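Local coordinates for protein Exo-1,5-alpha-L-arabinofuranobiosidase (Gibberella zeae, PDB 2YDT) that probably cleaves alpha-1,5-linked L-arabinan from a chain end to release arabinobiose, and binds an iminosugar and an arabinofuranose unit in its ligand pocket, at residues K76-W82 against E118-Y124; A96-Y100 against T188-K192; L146-G150 against Y206-P210; W280-G284 against D333-L337; S293-E299 against Q319-R325. All blocks are in the same frame, centred on the assembly; numbering follows the deposited sequence.

The six antiparallel four-stranded sheets are the blades of a beta-propeller, and the contacts lie at joints and connections between neighbouring blades. Contacts 1 and 2 cross along the chain and touch, Val-123 CG1 lying 4.1 Å from Leu-191 CD2; together they bind sheet 87-142 to the sheets before and after it. The segments of contact 3 alternate with those of contact 2, but its centre lies about 33 Å away, beside the sugar pocket. Contact 5 is nested inside the loop closed by contact 4, their centres about 19 Å apart, and both lie where sheet 277-315 meets the sheet shared by the two chain ends. Contacts 3 and 5 each give residues to the pocket.

Contact 1 of 5, residues K76-W82 against E118-Y124; sequences KDTQNNW and ETLIEVY
Tyr-124 reaches out of strand 119-126, in one propeller blade, to the loop that follows the last strand of the blade before it. CB points toward this loop, and CG, anti to the carbonyl carbon (chi1 -80°), carries the ring on to it. CD2 passes Lys-76 O at 4.0 Å, CE2 comes within 3.2 Å of that same oxygen, and OH accepts a fairly straight bond from Thr-78 N (3.1 Å, 163°). The hydroxyl also donates to a water in the ring plane (2.6 Å), which donates to Asp-77 OD1 and Glu-122 OE2. Asp-77 suits its place because OD1 also takes the amides of Gln-79 and Asn-80, in an Asx motif. Asn-80 ND2 donates to Glu-122 OE2 (3.0 Å) and also bonds Ser-111, while Glu-122 OE1 pairs with His-138. Beyond them, Trp-82 CZ3 meets Leu-120 CB at its ring edge. Both water protons go to carboxylates, Asp-77 OD1 and Glu-122 OE2 standing 4.7 Å apart, so both are probably ionised, their repulsion eased by the water.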
# COMPACT_ATOMS: atom_id res chain seq x y z
N LYS A 76 -16.79 -6.85 5.04
CA LYS A 76 -16.83 -7.67 6.26
C LYS A 76 -16.27 -9.07 6.05
O LYS A 76 -16.36 -9.64 4.94
CB LYS A 76 -18.28 -7.80 6.77
CG LYS A 76 -18.92 -6.49 7.14
CD LYS A 76 -20.28 -6.70 7.81
CE LYS A 76 -20.96 -5.40 8.11
NZ LYS A 76 -22.34 -5.61 8.75
N ASP A 77 -15.71 -9.63 7.12
CA ASP A 77 -15.27 -11.02 7.13
C ASP A 77 -16.53 -11.92 7.26
O ASP A 77 -17.15 -11.93 8.33
CB ASP A 77 -14.36 -11.24 8.31
CG ASP A 77 -14.01 -12.70 8.56
OD1 ASP A 77 -14.18 -13.54 7.65
OD2 ASP A 77 -13.52 -12.95 9.67
N THR A 78 -16.87 -12.60 6.18
CA THR A 78 -18.03 -13.53 6.15
C THR A 78 -17.59 -14.96 6.34
O THR A 78 -18.44 -15.86 6.43
CB THR A 78 -18.77 -13.41 4.85
OG1 THR A 78 -17.95 -13.87 3.78
CG2 THR A 78 -19.24 -11.96 4.57
N GLN A 79 -16.28 -15.22 6.45
CA GLN A 79 -15.75 -16.56 6.47
C GLN A 79 -15.28 -17.07 7.82
O GLN A 79 -15.47 -18.26 8.13
CB GLN A 79 -14.60 -16.64 5.46
CG GLN A 79 -15.01 -16.33 4.03
CD GLN A 79 -16.10 -17.27 3.55
OE1 GLN A 79 -15.91 -18.49 3.46
NE2 GLN A 79 -17.28 -16.70 3.34
N ASN A 80 -14.60 -16.23 8.59
CA ASN A 80 -13.80 -16.70 9.73
C ASN A 80 -14.33 -16.34 11.11
O ASN A 80 -13.81 -16.82 12.10
CB ASN A 80 -12.33 -16.18 9.62
CG ASN A 80 -11.75 -16.35 8.24
OD1 ASN A 80 -11.78 -17.46 7.67
ND2 ASN A 80 -11.14 -15.28 7.69
N ASN A 81 -15.36 -15.50 11.16
CA ASN A 81 -15.84 -14.89 12.39
C ASN A 81 -14.70 -14.23 13.18
O ASN A 81 -14.62 -14.31 14.40
CB ASN A 81 -16.61 -15.90 13.28
CG ASN A 81 -17.56 -15.21 14.24
OD1 ASN A 81 -17.86 -14.02 14.15
ND2 ASN A 81 -18.08 -16.00 15.17
N TRP A 82 -13.81 -13.56 12.44
CA TRP A 82 -12.68 -12.87 13.03
C TRP A 82 -12.76 -11.34 12.84
O TRP A 82 -12.46 -10.58 13.77
CB TRP A 82 -11.37 -13.36 12.36
CG TRP A 82 -10.88 -14.71 12.73
CD1 TRP A 82 -11.31 -15.51 13.76
CD2 TRP A 82 -9.78 -15.37 12.15
NE1 TRP A 82 -10.56 -16.66 13.82
CE2 TRP A 82 -9.60 -16.61 12.83
CE3 TRP A 82 -8.92 -15.07 11.08
CZ2 TRP A 82 -8.59 -17.51 12.48
CZ3 TRP A 82 -7.92 -15.96 10.75
CH2 TRP A 82 -7.76 -17.16 11.44
N GLU A 118 -3.61 -15.28 14.59
CA GLU A 118 -3.39 -15.72 13.21
C GLU A 118 -3.55 -14.56 12.24
O GLU A 118 -4.13 -13.52 12.61
CB GLU A 118 -4.36 -16.84 12.82
CG GLU A 118 -4.29 -18.06 13.74
CD GLU A 118 -5.18 -19.19 13.27
OE1 GLU A 118 -4.90 -19.76 12.21
OE2 GLU A 118 -6.15 -19.51 13.99
N THR A 119 -3.00 -14.74 11.04
CA THR A 119 -3.12 -13.78 9.93
C THR A 119 -3.58 -14.50 8.68
O THR A 119 -3.16 -15.61 8.41
CB THR A 119 -1.79 -13.04 9.69
OG1 THR A 119 -0.72 -13.99 9.72
CG2 THR A 119 -1.51 -12.00 10.77
N LEU A 120 -4.49 -13.89 7.94
CA LEU A 120 -5.03 -14.50 6.75
C LEU A 120 -5.36 -13.45 5.69
O LEU A 120 -6.36 -12.71 5.81
CB LEU A 120 -6.26 -15.34 7.14
CG LEU A 120 -7.03 -16.11 6.07
CD1 LEU A 120 -6.13 -16.93 5.13
CD2 LEU A 120 -8.10 -16.98 6.76
N ILE A 121 -4.53 -13.40 4.65
CA ILE A 121 -4.74 -12.50 3.55
C ILE A 121 -5.88 -13.07 2.68
O ILE A 121 -5.80 -14.19 2.18
CB ILE A 121 -3.44 -12.23 2.72
CG1 ILE A 121 -2.43 -11.44 3.59
CG2 ILE A 121 -3.79 -11.48 1.46
CD1 ILE A 121 -1.00 -11.34 2.98
N GLU A 122 -6.91 -12.22 2.47
CA GLU A 122 -8.15 -12.54 1.76
C GLU A 122 -8.28 -11.66 0.55
O GLU A 122 -7.71 -10.57 0.50
CB GLU A 122 -9.37 -12.21 2.64
CG GLU A 122 -9.36 -12.80 4.06
CD GLU A 122 -9.68 -14.27 4.06
OE1 GLU A 122 -9.04 -14.99 3.27
OE2 GLU A 122 -10.54 -14.71 4.85
N VAL A 123 -9.04 -12.12 -0.44
CA VAL A 123 -9.55 -11.24 -1.50
C VAL A 123 -11.07 -11.24 -1.48
O VAL A 123 -11.68 -12.30 -1.51
CB VAL A 123 -9.03 -11.61 -2.93
CG1 VAL A 123 -9.66 -10.77 -4.04
CG2 VAL A 123 -7.52 -11.49 -2.96
N TYR A 124 -11.65 -10.04 -1.46
CA TYR A 124 -13.09 -9.77 -1.61
C TYR A 124 -13.27 -8.97 -2.90
O TYR A 124 -12.37 -8.24 -3.35
CB TYR A 124 -13.65 -8.97 -0.40
CG TYR A 124 -13.92 -9.84 0.80
CD1 TYR A 124 -12.87 -10.33 1.56
CD2 TYR A 124 -15.22 -10.24 1.13
CE1 TYR A 124 -13.12 -11.21 2.65
CE2 TYR A 124 -15.47 -11.07 2.17
CZ TYR A 124 -14.45 -11.57 2.94
OH TYR A 124 -14.73 -12.45 3.98
O HOH W 1 -12.64 -13.13 5.45

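Contact 2 of 5, residues A96-Y100 against T188-K192; sequences AFGKY and TTDLK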
# COMPACT_ATOMS: atom_id res chain seq x y z
N ALA A 96 -10.37 -9.14 -17.36
CA ALA A 96 -11.07 -10.20 -16.63
C ALA A 96 -10.10 -11.23 -16.09
O ALA A 96 -9.06 -11.55 -16.69
CB ALA A 96 -12.12 -10.92 -17.56
N PHE A 97 -10.46 -11.77 -14.94
CA PHE A 97 -9.84 -12.97 -14.42
C PHE A 97 -10.95 -13.96 -14.14
O PHE A 97 -11.72 -13.78 -13.21
CB PHE A 97 -8.96 -12.65 -13.18
CG PHE A 97 -7.73 -11.85 -13.53
CD1 PHE A 97 -6.60 -12.46 -14.09
CD2 PHE A 97 -7.70 -10.48 -13.36
CE1 PHE A 97 -5.48 -11.74 -14.45
CE2 PHE A 97 -6.57 -9.74 -13.71
CZ PHE A 97 -5.46 -10.37 -14.26
N GLY A 98 -11.09 -14.97 -15.01
CA GLY A 98 -12.19 -15.91 -14.83
C GLY A 98 -13.52 -15.21 -14.84
O GLY A 98 -13.80 -14.37 -15.73
N LYS A 99 -14.36 -15.52 -13.87
CA LYS A 99 -15.71 -14.96 -13.80
C LYS A 99 -15.81 -13.56 -13.18
O LYS A 99 -16.92 -13.07 -12.94
CB LYS A 99 -16.62 -15.92 -13.05
CG LYS A 99 -16.33 -16.07 -11.57
CD LYS A 99 -17.22 -17.10 -10.95
CE LYS A 99 -17.00 -17.18 -9.44
NZ LYS A 99 -17.65 -18.47 -8.89
N TYR A 100 -14.68 -12.92 -12.95
CA TYR A 100 -14.61 -11.52 -12.48
C TYR A 100 -14.17 -10.61 -13.62
O TYR A 100 -13.02 -10.67 -14.05
CB TYR A 100 -13.64 -11.44 -11.27
CG TYR A 100 -14.08 -12.37 -10.16
CD1 TYR A 100 -15.04 -11.98 -9.25
CD2 TYR A 100 -13.57 -13.64 -10.05
CE1 TYR A 100 -15.49 -12.84 -8.27
CE2 TYR A 100 -13.99 -14.51 -9.06
CZ TYR A 100 -14.97 -14.09 -8.15
OH TYR A 100 -15.44 -14.92 -7.15
N THR A 188 -2.39 -15.49 -9.70
CA THR A 188 -3.64 -16.18 -10.02
C THR A 188 -4.10 -15.82 -11.43
O THR A 188 -3.82 -14.73 -11.94
CB THR A 188 -4.74 -15.86 -9.01
OG1 THR A 188 -5.87 -16.70 -9.25
CG2 THR A 188 -5.17 -14.40 -9.08
N THR A 189 -4.85 -16.75 -12.06
CA THR A 189 -5.48 -16.46 -13.31
C THR A 189 -7.01 -16.47 -13.22
O THR A 189 -7.68 -15.97 -14.12
CB THR A 189 -5.03 -17.46 -14.38
OG1 THR A 189 -5.28 -18.80 -13.91
CG2 THR A 189 -3.54 -17.28 -14.67
N ASP A 190 -7.55 -17.01 -12.13
CA ASP A 190 -9.02 -17.06 -11.93
C ASP A 190 -9.51 -16.42 -10.63
O ASP A 190 -10.70 -16.47 -10.33
CB ASP A 190 -9.53 -18.50 -12.07
CG ASP A 190 -9.13 -19.40 -10.92
OD1 ASP A 190 -8.25 -19.01 -10.09
OD2 ASP A 190 -9.68 -20.51 -10.78
N LEU A 191 -8.59 -15.81 -9.89
CA LEU A 191 -8.85 -15.26 -8.56
C LEU A 191 -9.20 -16.27 -7.46
O LEU A 191 -9.44 -15.86 -6.32
CB LEU A 191 -9.92 -14.17 -8.60
CG LEU A 191 -9.31 -12.84 -8.93
CD1 LEU A 191 -10.39 -11.81 -9.26
CD2 LEU A 191 -8.51 -12.45 -7.62
N LYS A 192 -9.22 -17.55 -7.80
CA LYS A 192 -9.54 -18.63 -6.85
C LYS A 192 -8.34 -19.50 -6.46
O LYS A 192 -8.15 -19.80 -5.27
CB LYS A 192 -10.65 -19.53 -7.43
CG LYS A 192 -11.99 -18.78 -7.74
CD LYS A 192 -12.74 -18.58 -6.44
CE LYS A 192 -14.12 -17.93 -6.61
NZ LYS A 192 -14.72 -17.83 -5.25
O HOH W 2 -12.96 -17.09 -11.86
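Phe-97 turns its ring edge to Thr-189, whose carbonyl O lies in the ring plane 3.7 Å from CD1, so that the slightly positive C-H rim faces the oxygen. An aromatic residue suits the place, because the ring also packs on Leu-166 and takes a cation-pi contact from Arg-95. Gly-98 follows at the first corner of a type II' beta turn running from Phe-97 to Tyr-100; its positive phi is readily adopted by glycine, and without a side chain its CA comes 4.4 Å from Asp-190 CA. Both segments are connections between neighbouring strands of a blade, the first in sheet 87-142 and the second in sheet 154-201, and they meet where these two adjacent blades of the propeller lie side by side. Lys-99 N then donates to a water that donates in turn to Asp-190 O, a one-water bridge between the two backbones. Its CE lies 4.1 Å from Lys-192 CE, the two chains crossing at about a right angle with Lys-99 NZ and Lys-192 NZ 4.7 Å apart; Lys-192 NZ is held by Val-136 O. Tyr-100, with CG beside its backbone N (chi1 -57°), brings CB, CG and CD2 each to 3.8 Å from Leu-191 CD1, a less certain contact because that leucine has two conformers. Tyr-100 OH bonds to Glu-134 and lies 3.3 Å from Lys-192 CE, at the ring edge.

Contact 3 of 5, residues L146-G150 against Y206-P210; sequences LPNPG and YYARP
From Pro-147 to Gly-150 and from Tyr-206 to Arg-209 the chain runs in nearly opposite directions, 164° apart, with Pro-149 CA 7.3 Å from Tyr-207 CA. Both segments lie in or beside connections between successive propeller blades, at the side that holds the sugar pocket, and Pro-147 is the centre of an inverse gamma turn. This turn presents Pro-147 O to the flat of the Arg-209 guanidinium, 3.5 Å from CZ and over the centre of the group. The approach is probably electrostatic in part and is not a hydrogen bond, since the N-H groups point along the plane to other partners: NH1 to Ser-180 and NH2 to Gln-173. Arginine suits the place because its cation can take in-plane acceptors while a carbonyl lies on its face. The bend at chi3 (66°) turns the guanidinium to that position, and Pro-147 CB also packs 3.4 Å from Arg-209 NH2. Both residues line the iminosugar pocket, and Pro-147 also touches the bound arabinofuranose. The rigid ring of Pro-149 packs against two tyrosines, its CB 4.1 Å from Tyr-206 CE2 and 4.4 Å from Tyr-207 CE1. Tyr-206 sets its edge against the face of Tyr-207, CD2 standing 3.6 Å above the centre of that ring. Its OH bonds to Asn-176 O, whereas Gly-150 N, 3.4 Å from Tyr-206 OH, is turned too poorly to bond to it.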
# COMPACT_ATOMS: atom_id res chain seq x y z
N LEU A 146 2.16 -10.06 15.23
CA LEU A 146 3.10 -9.12 15.81
C LEU A 146 4.38 -9.18 15.01
O LEU A 146 4.77 -10.26 14.58
CB LEU A 146 3.41 -9.48 17.29
CG LEU A 146 2.25 -9.45 18.25
CD1 LEU A 146 2.75 -10.03 19.61
CD2 LEU A 146 1.74 -8.05 18.39
N PRO A 147 5.02 -8.02 14.76
CA PRO A 147 6.20 -7.99 13.85
C PRO A 147 7.50 -8.35 14.56
O PRO A 147 8.45 -7.54 14.62
CB PRO A 147 6.23 -6.52 13.38
CG PRO A 147 5.69 -5.80 14.58
CD PRO A 147 4.57 -6.66 15.10
N ASN A 148 7.51 -9.54 15.16
CA ASN A 148 8.59 -10.02 16.02
C ASN A 148 9.29 -11.20 15.36
O ASN A 148 8.64 -12.06 14.78
CB ASN A 148 8.01 -10.49 17.35
CG ASN A 148 7.41 -9.35 18.20
OD1 ASN A 148 7.62 -8.17 17.93
ND2 ASN A 148 6.72 -9.74 19.28
N PRO A 149 10.64 -11.25 15.44
CA PRO A 149 11.37 -12.34 14.82
C PRO A 149 10.94 -13.69 15.40
O PRO A 149 10.78 -13.81 16.63
CB PRO A 149 12.84 -12.04 15.13
CG PRO A 149 12.84 -11.08 16.21
CD PRO A 149 11.53 -10.29 16.10
N GLY A 150 10.74 -14.68 14.53
CA GLY A 150 10.44 -16.05 14.94
C GLY A 150 8.97 -16.36 14.95
O GLY A 150 8.58 -17.51 14.84
N TYR A 206 19.72 -12.67 9.16
CA TYR A 206 18.45 -13.17 9.69
C TYR A 206 17.59 -12.01 10.16
O TYR A 206 16.35 -12.02 9.99
CB TYR A 206 18.65 -14.12 10.88
CG TYR A 206 17.35 -14.51 11.47
CD1 TYR A 206 16.59 -15.52 10.90
CD2 TYR A 206 16.84 -13.85 12.57
CE1 TYR A 206 15.34 -15.83 11.39
CE2 TYR A 206 15.64 -14.20 13.09
CZ TYR A 206 14.88 -15.17 12.50
OH TYR A 206 13.64 -15.48 13.02
N TYR A 207 18.21 -11.04 10.83
CA TYR A 207 17.43 -9.99 11.47
C TYR A 207 16.91 -8.91 10.53
O TYR A 207 16.14 -8.07 10.95
CB TYR A 207 18.23 -9.40 12.64
CG TYR A 207 18.31 -10.42 13.75
CD1 TYR A 207 17.17 -10.73 14.50
CD2 TYR A 207 19.48 -11.10 14.01
CE1 TYR A 207 17.21 -11.67 15.49
CE2 TYR A 207 19.52 -12.05 15.01
CZ TYR A 207 18.39 -12.32 15.74
OH TYR A 207 18.45 -13.28 16.73
N ALA A 208 17.31 -8.93 9.25
CA ALA A 208 16.77 -8.00 8.27
C ALA A 208 15.28 -8.28 8.08
O ALA A 208 14.84 -9.41 8.13
CB ALA A 208 17.47 -8.12 6.92
N ARG A 209 14.54 -7.20 7.86
CA ARG A 209 13.06 -7.25 7.71
C ARG A 209 12.65 -6.33 6.57
O ARG A 209 12.05 -5.27 6.77
CB ARG A 209 12.34 -6.88 9.01
CG ARG A 209 12.53 -7.89 10.12
CD ARG A 209 11.96 -7.36 11.43
NE ARG A 209 10.52 -7.23 11.32
CZ ARG A 209 9.65 -8.24 11.37
NH1 ARG A 209 10.02 -9.48 11.66
NH2 ARG A 209 8.38 -7.98 11.15
N PRO A 210 12.95 -6.73 5.31
CA PRO A 210 12.32 -6.05 4.18
C PRO A 210 10.82 -6.22 4.29
O PRO A 210 10.37 -7.30 4.67
CB PRO A 210 12.88 -6.78 2.95
CG PRO A 210 13.16 -8.17 3.48
CD PRO A 210 13.67 -7.95 4.89

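Contact 4 of 5, residues W280-G284 against D333-L337; sequences WTPYG and DPDLL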
# COMPACT_ATOMS: atom_id res chain seq x y z
N TRP A 280 3.47 5.85 -10.56
CA TRP A 280 4.05 6.51 -11.73
C TRP A 280 2.93 7.24 -12.45
O TRP A 280 1.82 6.72 -12.63
CB TRP A 280 4.74 5.52 -12.67
CG TRP A 280 5.24 6.16 -13.97
CD1 TRP A 280 6.42 6.78 -14.14
CD2 TRP A 280 4.53 6.29 -15.19
NE1 TRP A 280 6.53 7.26 -15.44
CE2 TRP A 280 5.37 6.99 -16.10
CE3 TRP A 280 3.28 5.88 -15.62
CZ2 TRP A 280 4.99 7.25 -17.43
CZ3 TRP A 280 2.89 6.18 -16.95
CH2 TRP A 280 3.75 6.86 -17.82
N THR A 281 3.27 8.45 -12.92
CA THR A 281 2.37 9.23 -13.76
C THR A 281 3.08 9.60 -15.07
O THR A 281 4.28 9.83 -15.03
CB THR A 281 1.91 10.53 -13.04
OG1 THR A 281 1.25 11.35 -14.00
CG2 THR A 281 3.06 11.29 -12.38
N PRO A 282 2.33 9.69 -16.18
CA PRO A 282 2.89 10.19 -17.45
C PRO A 282 3.31 11.66 -17.42
O PRO A 282 4.06 12.10 -18.32
CB PRO A 282 1.77 9.99 -18.48
CG PRO A 282 0.64 9.47 -17.79
CD PRO A 282 0.94 9.24 -16.34
N TYR A 283 2.88 12.41 -16.40
CA TYR A 283 3.29 13.81 -16.26
C TYR A 283 4.83 13.94 -16.28
O TYR A 283 5.54 13.17 -15.65
CB TYR A 283 2.74 14.45 -14.97
CG TYR A 283 3.37 15.81 -14.73
CD1 TYR A 283 2.86 16.93 -15.39
CD2 TYR A 283 4.51 15.97 -13.94
CE1 TYR A 283 3.46 18.17 -15.24
CE2 TYR A 283 5.12 17.21 -13.79
CZ TYR A 283 4.57 18.30 -14.44
OH TYR A 283 5.15 19.55 -14.31
N GLY A 284 5.33 14.95 -16.99
CA GLY A 284 6.69 15.41 -16.81
C GLY A 284 7.65 15.10 -17.94
O GLY A 284 8.84 15.24 -17.77
N ASP A 333 -6.03 13.57 -15.73
CA ASP A 333 -5.07 14.66 -15.57
C ASP A 333 -3.88 14.18 -14.78
O ASP A 333 -3.84 14.27 -13.56
CB ASP A 333 -5.69 15.91 -14.94
CG ASP A 333 -4.73 17.13 -14.99
OD1 ASP A 333 -3.51 16.96 -15.31
OD2 ASP A 333 -5.19 18.27 -14.72
N PRO A 334 -2.89 13.66 -15.48
CA PRO A 334 -1.67 13.12 -14.89
C PRO A 334 -0.88 14.10 -14.01
O PRO A 334 -0.02 13.68 -13.25
CB PRO A 334 -0.85 12.74 -16.11
CG PRO A 334 -1.84 12.48 -17.17
CD PRO A 334 -2.91 13.46 -16.95
N ASP A 335 -1.14 15.41 -14.13
CA ASP A 335 -0.51 16.41 -13.25
C ASP A 335 -1.06 16.34 -11.82
O ASP A 335 -0.39 16.72 -10.89
CB ASP A 335 -0.78 17.81 -13.82
CG ASP A 335 0.08 18.89 -13.21
OD1 ASP A 335 1.13 18.64 -12.59
OD2 ASP A 335 -0.30 20.07 -13.40
N LEU A 336 -2.27 15.82 -11.65
CA LEU A 336 -2.91 15.78 -10.32
C LEU A 336 -2.43 14.56 -9.53
O LEU A 336 -2.39 13.42 -10.07
CB LEU A 336 -4.43 15.74 -10.45
CG LEU A 336 -5.11 17.02 -10.98
CD1 LEU A 336 -6.65 16.77 -11.14
CD2 LEU A 336 -4.78 18.19 -10.07
N LEU A 337 -2.13 14.78 -8.26
CA LEU A 337 -1.67 13.72 -7.37
C LEU A 337 -2.45 13.81 -6.05
O LEU A 337 -2.40 14.84 -5.37
CB LEU A 337 -0.18 13.86 -7.11
CG LEU A 337 0.46 12.86 -6.13
CD1 LEU A 337 0.66 11.46 -6.79
CD2 LEU A 337 1.79 13.38 -5.61
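Thr-281 donates from OG1 to Pro-334 O at 2.8 Å, the donor tilted 26° from the carbonyl plane. The torsion matters here: OG1 stands anti to its own backbone nitrogen (chi1 169°), which carries it across to the other segment and leaves it able to accept from Tyr-283 N in an ST turn (3.1 Å). Threonine suits the position because one hydroxyl both gives and takes, closing its own turn while gripping its neighbour. Pro-334 fits the first corner of the type I turn from Asp-333 to Leu-336, where its fixed phi is the one required, and Asp-333 OD1 reinforces that turn by accepting from Asp-335 N. The pair of turns lies at the ends of strands in adjacent propeller blades: strand 277-281 runs into the first turn, and the second leads into strand 336-341 of the blade that combines the two chain ends. Pro-334 CB packs 3.9 Å from Pro-282 CD, the two rings crossing at about a right angle. The backbone brings Tyr-283 CB to 3.3 Å from Pro-334 O, and CG, again opposite the backbone nitrogen, lays the ring alongside Asp-335. The two flat groups point the same way with planes 14° apart, and Asp-335 OD1 sits 3.5 Å above the ring, toward its rim. Asp-335 OD2, meanwhile, forms a salt bridge with Arg-360 and a hydrogen bond with Ser-362.

Contact 5 of 5, residues S293-E299 against Q319-R325; sequences SCGTRSE and QPTAYTR. With MN (manganese (II) ion), chain M.
Arg-325 grips the facing loop along two edges of its guanidinium group, all partners close to its plane. Side-on, NE and NH2 both donate to Ser-293 OG, at 3.0 and 3.1 Å; end-on, NH1 and NH2 both donate to Ser-298 O, at 2.8 and 2.9 Å. The latter two reach Ser-298 O from the same face of its carbonyl, NH2 from well above its plane, and a weak bond adds Glu-299 O. Arginine suits the place because its N-H groups spread in one rigid plane; the bend at chi3 (62°) turns the group into this grip. Ser-293 OG donates its own hydrogen bond to a water that donates to Arg-325 O, so this hydroxyl serves both ends of the arginine. Arg-297 holds Glu-299 in a two-nitrogen salt bridge, NE to OE1 and NH2 to OE2, and Glu-299 OE2 also binds the manganese ion at 2.4 Å, a site shared with Asp-316. Packing is also tight at Gly-295, whose lack of a side chain lets its CA approach Ala-322 O (3.2 Å), while Thr-321 CG2 rests on Gly-295 O. The two loops follow strands 289-293 and 313-315 of one blade, the second leading into the next blade and carrying Tyr-323 to the iminosugar. The neutral oxygens do not cancel the buried guanidinium's charge, which is probably retained; their bonds tie the loop with metal ligand Glu-299 to that with Tyr-323.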
# COMPACT_ATOMS: atom_id res chain seq x y z
N SER A 293 6.27 8.19 -1.56
CA SER A 293 6.08 8.69 -0.20
C SER A 293 6.74 7.72 0.74
O SER A 293 6.86 6.53 0.44
CB SER A 293 4.60 8.83 0.15
OG SER A 293 4.40 9.28 1.50
N CYS A 294 7.16 8.23 1.91
CA CYS A 294 7.52 7.38 3.03
C CYS A 294 6.72 7.78 4.28
O CYS A 294 6.07 8.82 4.28
CB CYS A 294 9.01 7.42 3.31
SG CYS A 294 9.61 8.86 4.21
N GLY A 295 6.78 6.95 5.31
CA GLY A 295 5.93 7.10 6.50
C GLY A 295 6.55 7.88 7.66
O GLY A 295 5.96 7.93 8.75
N THR A 296 7.71 8.51 7.42
CA THR A 296 8.43 9.25 8.48
C THR A 296 8.69 10.72 8.12
O THR A 296 9.26 11.46 8.95
CB THR A 296 9.75 8.60 8.85
OG1 THR A 296 10.67 8.61 7.74
CG2 THR A 296 9.55 7.15 9.38
N ARG A 297 8.36 11.12 6.90
CA ARG A 297 8.53 12.52 6.44
C ARG A 297 7.35 12.94 5.62
O ARG A 297 6.67 12.08 5.07
CB ARG A 297 9.77 12.64 5.54
CG ARG A 297 11.02 12.21 6.22
CD ARG A 297 12.23 12.55 5.41
NE ARG A 297 12.32 14.00 5.23
CZ ARG A 297 13.20 14.79 5.83
NH1 ARG A 297 14.13 14.28 6.65
NH2 ARG A 297 13.16 16.09 5.58
N SER A 298 7.13 14.26 5.47
CA SER A 298 5.98 14.75 4.73
C SER A 298 6.21 15.00 3.25
O SER A 298 5.24 15.12 2.49
CB SER A 298 5.42 16.02 5.39
OG SER A 298 6.38 17.05 5.36
N GLU A 299 7.47 15.10 2.83
CA GLU A 299 7.76 15.39 1.44
C GLU A 299 7.41 14.23 0.50
O GLU A 299 7.23 13.07 0.94
CB GLU A 299 9.24 15.76 1.24
CG GLU A 299 9.65 16.99 2.07
CD GLU A 299 10.22 16.68 3.42
OE1 GLU A 299 10.16 15.54 3.89
OE2 GLU A 299 10.80 17.60 4.05
N GLN A 319 0.11 17.82 2.77
CA GLN A 319 -0.44 16.69 3.50
C GLN A 319 0.57 16.23 4.55
O GLN A 319 1.76 16.11 4.28
CB GLN A 319 -0.75 15.56 2.50
CG GLN A 319 -1.40 14.34 3.15
CD GLN A 319 -2.83 14.57 3.56
OE1 GLN A 319 -3.52 15.54 3.14
NE2 GLN A 319 -3.32 13.67 4.41
N PRO A 320 0.11 15.99 5.81
CA PRO A 320 1.04 15.61 6.85
C PRO A 320 1.67 14.21 6.72
O PRO A 320 1.19 13.36 5.96
CB PRO A 320 0.18 15.70 8.11
CG PRO A 320 -1.17 15.48 7.67
CD PRO A 320 -1.26 16.12 6.31
N THR A 321 2.72 13.99 7.49
CA THR A 321 3.36 12.68 7.62
C THR A 321 2.37 11.67 8.20
O THR A 321 1.63 11.97 9.16
CB THR A 321 4.55 12.78 8.52
OG1 THR A 321 5.50 13.70 7.92
CG2 THR A 321 5.20 11.40 8.75
N ALA A 322 2.35 10.48 7.59
CA ALA A 322 1.52 9.40 8.08
C ALA A 322 2.16 8.05 7.77
O ALA A 322 2.85 7.88 6.74
CB ALA A 322 0.10 9.46 7.50
N TYR A 323 1.90 7.07 8.62
CA TYR A 323 2.27 5.68 8.35
C TYR A 323 1.62 5.19 7.09
O TYR A 323 0.40 5.35 6.88
CB TYR A 323 1.86 4.81 9.53
CG TYR A 323 2.24 3.35 9.42
CD1 TYR A 323 3.57 2.94 9.51
CD2 TYR A 323 1.25 2.36 9.27
CE1 TYR A 323 3.92 1.58 9.43
CE2 TYR A 323 1.60 1.01 9.19
CZ TYR A 323 2.93 0.63 9.29
OH TYR A 323 3.26 -0.68 9.25
N THR A 324 2.46 4.62 6.22
CA THR A 324 2.04 4.12 4.90
C THR A 324 1.11 5.10 4.15
O THR A 324 0.14 4.73 3.49
CB THR A 324 1.51 2.63 4.95
OG1 THR A 324 1.48 2.10 3.62
CG2 THR A 324 0.10 2.52 5.59
N ARG A 325 1.47 6.38 4.19
CA ARG A 325 0.78 7.39 3.43
C ARG A 325 0.78 6.97 1.96
O ARG A 325 1.84 6.55 1.45
CB ARG A 325 1.45 8.76 3.68
CG ARG A 325 0.61 9.95 3.25
CD ARG A 325 1.34 11.29 3.46
NE ARG A 325 2.55 11.35 2.65
CZ ARG A 325 3.30 12.43 2.50
NH1 ARG A 325 2.93 13.57 3.08
NH2 ARG A 325 4.43 12.37 1.80
MN MN M . 10.47 19.93 3.88
O HOH W 3 4.34 6.64 2.57
O HOH W 4 4.24 10.56 5.26
O HOH W 5 11.76 19.86 2.75